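Local atomic coordinates of 2''-aminoglycoside nucleotidyltransferase (Klebsiella pneumoniae, PDB entry 4WQL), a protein that confers bacterial resistance to gentamicin, kanamycin, tobramycin and related aminoglycosides by transferring a nucleotide to their 2''-hydroxyl group in a magnesium-dependent reaction. Residues A[43-48]-A[85-90]. Numbering follows the deposited sequence.
Sequences HDDIDL and LLDCEP. With MG (magnesium ion), chain C; MG (magnesium ion), chain B; KAN (kanamycin a), chain D; IPA (isopropyl alcohol), chain E.
L86 lies between I46 and L48 on the apolar face of this parallel strand pair, its CD2 meeting I46 CD1 at 3.9 Å and its CD1 touching L48 CD1. I46 and L86 run side by side, and L48 CD1 also approaches C88 SG. The amides of I46 and L48 donate to the carbonyls of L85 and D87, and those of D87 and E89 donate to I46 O and L48 O.

D47 and D87 project from the opposite face, their carboxylate planes 53° apart. With CG of D87 opposite its own backbone N (chi1 -174°), OD2 reaches one magnesium ion at 2.6 Å. The same ion takes D47 OD1, D45 OD2 and kanamycin O13, so D47 OD1 and D87 OD2 approach to 3.1 Å as fellow ligands. The carboxylates of D45 and D47 bridge the two ions: D45 OD1 and D47 OD2 each lie 2.1 Å from the second magnesium, which three waters also ligate. D45 and D47 form the Asp-x-Asp motif of the nucleotidyltransferase fold, and D87, on the adjacent strand, supplies the third carboxylate; D87 is the probable proton acceptor, its OD1 hydrogen-bonded to Y75 OH. Extended E89 receives kanamycin N2 on OE2 (2.7 Å) and N1 on OE1.

Helix 5-19 packs against I46 and L86, while strand 77-81 flanks strand 84-93 and strand 25-27 flanks strand 46-51, placing the pair inside the N-terminal domain's sheet.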
loop_
_atom_site.group_PDB
_atom_site.type_symbol
_atom_site.label_atom_id
_atom_site.label_comp_id
_atom_site.label_asym_id
_atom_site.label_seq_id
_atom_site.Cartn_x
_atom_site.Cartn_y
_atom_site.Cartn_z
ATOM N N HIS A 43 -10.436 -5.913 5.953
ATOM C CA HIS A 43 -9.580 -5.808 4.784
ATOM C C HIS A 43 -9.373 -7.163 4.159
ATOM O O HIS A 43 -9.210 -8.138 4.858
ATOM C CB HIS A 43 -8.247 -5.176 5.192
ATOM C CG HIS A 43 -8.404 -3.815 5.770
ATOM N ND1 HIS A 43 -8.684 -2.724 4.978
ATOM C CD2 HIS A 43 -8.367 -3.366 7.049
ATOM C CE1 HIS A 43 -8.829 -1.660 5.755
ATOM N NE2 HIS A 43 -8.618 -2.015 7.010
ATOM N N ASP A 44 -9.412 -7.229 2.833
ATOM C CA ASP A 44 -9.239 -8.502 2.143
ATOM C C ASP A 44 -7.811 -9.051 2.199
ATOM O O ASP A 44 -7.596 -10.280 2.151
ATOM C CB ASP A 44 -9.663 -8.381 0.663
ATOM C CG ASP A 44 -11.155 -8.110 0.506
ATOM O OD1 ASP A 44 -11.949 -8.569 1.362
ATOM O OD2 ASP A 44 -11.517 -7.423 -0.480
ATOM N N ASP A 45 -6.843 -8.159 2.305
ATOM C CA ASP A 45 -5.453 -8.565 2.341
ATOM C C ASP A 45 -4.634 -7.445 2.918
ATOM O O ASP A 45 -5.179 -6.400 3.257
ATOM C CB ASP A 45 -4.943 -8.977 0.933
ATOM C CG ASP A 45 -4.914 -7.826 -0.076
ATOM O OD1 ASP A 45 -5.130 -6.660 0.281
ATOM O OD2 ASP A 45 -4.607 -8.088 -1.248
ATOM N N ILE A 46 -3.328 -7.669 3.035
ATOM C CA ILE A 46 -2.419 -6.666 3.474
ATOM C C ILE A 46 -1.536 -6.230 2.310
ATOM O O ILE A 46 -0.836 -7.063 1.745
ATOM C CB ILE A 46 -1.515 -7.190 4.590
ATOM C CG1 ILE A 46 -2.344 -7.611 5.810
ATOM C CG2 ILE A 46 -0.471 -6.152 4.959
ATOM C CD1 ILE A 46 -1.631 -8.633 6.699
ATOM N N ASP A 47 -1.623 -4.961 1.916
ATOM C CA ASP A 47 -0.734 -4.451 0.835
ATOM C C ASP A 47 0.538 -3.890 1.421
ATOM O O ASP A 47 0.510 -3.133 2.402
ATOM C CB ASP A 47 -1.458 -3.376 -0.010
ATOM C CG ASP A 47 -2.786 -3.912 -0.591
ATOM O OD1 ASP A 47 -2.736 -4.646 -1.561
ATOM O OD2 ASP A 47 -3.827 -3.656 -0.018
ATOM N N LEU A 48 1.681 -4.266 0.816
ATOM C CA LEU A 48 2.995 -3.796 1.277
ATOM C C LEU A 48 3.762 -3.260 0.096
ATOM O O LEU A 48 3.691 -3.814 -1.040
ATOM C CB LEU A 48 3.846 -4.924 1.906
ATOM C CG LEU A 48 3.265 -5.632 3.141
ATOM C CD1 LEU A 48 4.081 -6.879 3.550
ATOM C CD2 LEU A 48 3.200 -4.577 4.300
ATOM N N LEU A 85 -3.290 -13.027 3.043
ATOM C CA LEU A 85 -2.652 -12.686 1.757
ATOM C C LEU A 85 -1.889 -11.372 1.890
ATOM O O LEU A 85 -2.416 -10.388 2.431
ATOM C CB LEU A 85 -3.709 -12.558 0.654
ATOM C CG LEU A 85 -3.229 -12.438 -0.787
ATOM C CD1 LEU A 85 -2.834 -13.823 -1.293
ATOM C CD2 LEU A 85 -4.298 -11.778 -1.682
ATOM N N LEU A 86 -0.657 -11.349 1.382
ATOM C CA LEU A 86 0.151 -10.122 1.306
ATOM C C LEU A 86 0.325 -9.716 -0.140
ATOM O O LEU A 86 0.804 -10.527 -0.949
ATOM C CB LEU A 86 1.528 -10.334 1.904
ATOM C CG LEU A 86 1.763 -10.945 3.274
ATOM C CD1 LEU A 86 3.291 -10.825 3.509
ATOM C CD2 LEU A 86 1.024 -10.127 4.298
ATOM N N ASP A 87 -0.026 -8.470 -0.450
ATOM C CA ASP A 87 -0.014 -8.024 -1.818
ATOM C C ASP A 87 1.177 -7.064 -1.951
ATOM O O ASP A 87 1.077 -5.941 -1.525
ATOM C CB ASP A 87 -1.338 -7.320 -2.128
ATOM C CG ASP A 87 -1.474 -6.952 -3.607
ATOM O OD1 ASP A 87 -0.505 -7.080 -4.387
ATOM O OD2 ASP A 87 -2.564 -6.503 -3.990
ATOM N N CYS A 88 2.284 -7.521 -2.576
ATOM C CA CYS A 88 3.551 -6.816 -2.398
ATOM C C CYS A 88 4.018 -6.121 -3.675
ATOM O O CYS A 88 4.089 -6.774 -4.713
ATOM C CB CYS A 88 4.622 -7.823 -1.937
ATOM S SG CYS A 88 4.208 -8.561 -0.360
ATOM N N GLU A 89 4.372 -4.833 -3.583
ATOM C CA GLU A 89 4.824 -4.108 -4.746
ATOM C C GLU A 89 6.171 -3.425 -4.455
ATOM O O GLU A 89 6.314 -2.822 -3.429
ATOM C CB GLU A 89 3.804 -3.030 -5.115
ATOM C CG GLU A 89 4.248 -2.148 -6.281
ATOM C CD GLU A 89 3.176 -1.141 -6.761
ATOM O OE1 GLU A 89 3.138 -0.899 -8.023
ATOM O OE2 GLU A 89 2.421 -0.646 -5.888
ATOM N N PRO A 90 7.131 -3.542 -5.364
ATOM C CA PRO A 90 8.418 -2.844 -5.148
ATOM C C PRO A 90 8.394 -1.306 -5.354
ATOM O O PRO A 90 7.561 -0.760 -6.103
ATOM C CB PRO A 90 9.322 -3.471 -6.220
ATOM C CG PRO A 90 8.319 -3.683 -7.393
ATOM C CD PRO A 90 7.115 -4.242 -6.657
HETATM MG MG MG C . -4.544 -5.842 -2.463
HETATM MG MG MG B . -5.586 -4.661 -0.379
HETATM C C1 KAN D . -1.120 -0.278 -10.214
HETATM C C2 KAN D . -1.613 -0.569 -11.684
HETATM C C3 KAN D . -0.534 -1.285 -12.474
HETATM C C4 KAN D . 0.685 -0.372 -12.454
HETATM C C5 KAN D . 1.132 -0.121 -11.025
HETATM C C6 KAN D . 2.239 0.980 -11.156
HETATM C C7 KAN D . -1.409 -3.217 -5.695
HETATM C C8 KAN D . -2.562 -3.356 -6.725
HETATM C C9 KAN D . -2.117 -3.097 -8.178
HETATM C C10 KAN D . -1.362 -1.742 -8.269
HETATM C C11 KAN D . -0.260 -1.578 -7.239
HETATM C C12 KAN D . -0.807 -1.800 -5.830
HETATM C C13 KAN D . -4.634 -4.607 -7.014
HETATM C C14 KAN D . -5.390 -5.206 -5.779
HETATM C C15 KAN D . -4.969 -6.680 -5.607
HETATM C C16 KAN D . -5.237 -7.437 -6.914
HETATM C C17 KAN D . -4.419 -6.779 -8.061
HETATM C C18 KAN D . -4.642 -7.283 -9.499
HETATM N N1 KAN D . 2.695 1.403 -9.807
HETATM N N2 KAN D . 0.229 -0.183 -7.369
HETATM N N3 KAN D . -1.843 -3.592 -4.316
HETATM N N4 KAN D . -5.651 -7.336 -4.466
HETATM O O5 KAN D . 0.099 0.494 -10.275
HETATM O O6 KAN D . -2.876 -1.298 -11.597
HETATM O O7 KAN D . -0.973 -1.512 -13.850
HETATM O O8 KAN D . 1.766 -1.017 -13.100
HETATM O O9 KAN D . -0.977 -1.563 -9.635
HETATM O O10 KAN D . -3.255 -3.015 -9.103
HETATM O O11 KAN D . -3.240 -4.630 -6.716
HETATM O O12 KAN D . -4.833 -5.388 -8.196
HETATM O O13 KAN D . -5.153 -4.446 -4.569
HETATM O O14 KAN D . -4.908 -8.830 -6.750
HETATM O O15 KAN D . -6.027 -7.093 -9.849
HETATM C C1 IPA E . -9.378 -2.646 0.080
HETATM C C2 IPA E . -9.877 -3.133 1.436
HETATM C C3 IPA E . -10.508 -4.518 1.323
HETATM O O2 IPA E . -8.749 -3.268 2.237
HETATM O O HOH W 1 -5.898 -12.154 3.345
HETATM O O HOH W 2 -5.889 -4.382 1.468
HETATM O O HOH W 3 -7.643 -5.236 -0.965
HETATM O O HOH W 4 -6.341 -2.644 -0.659
#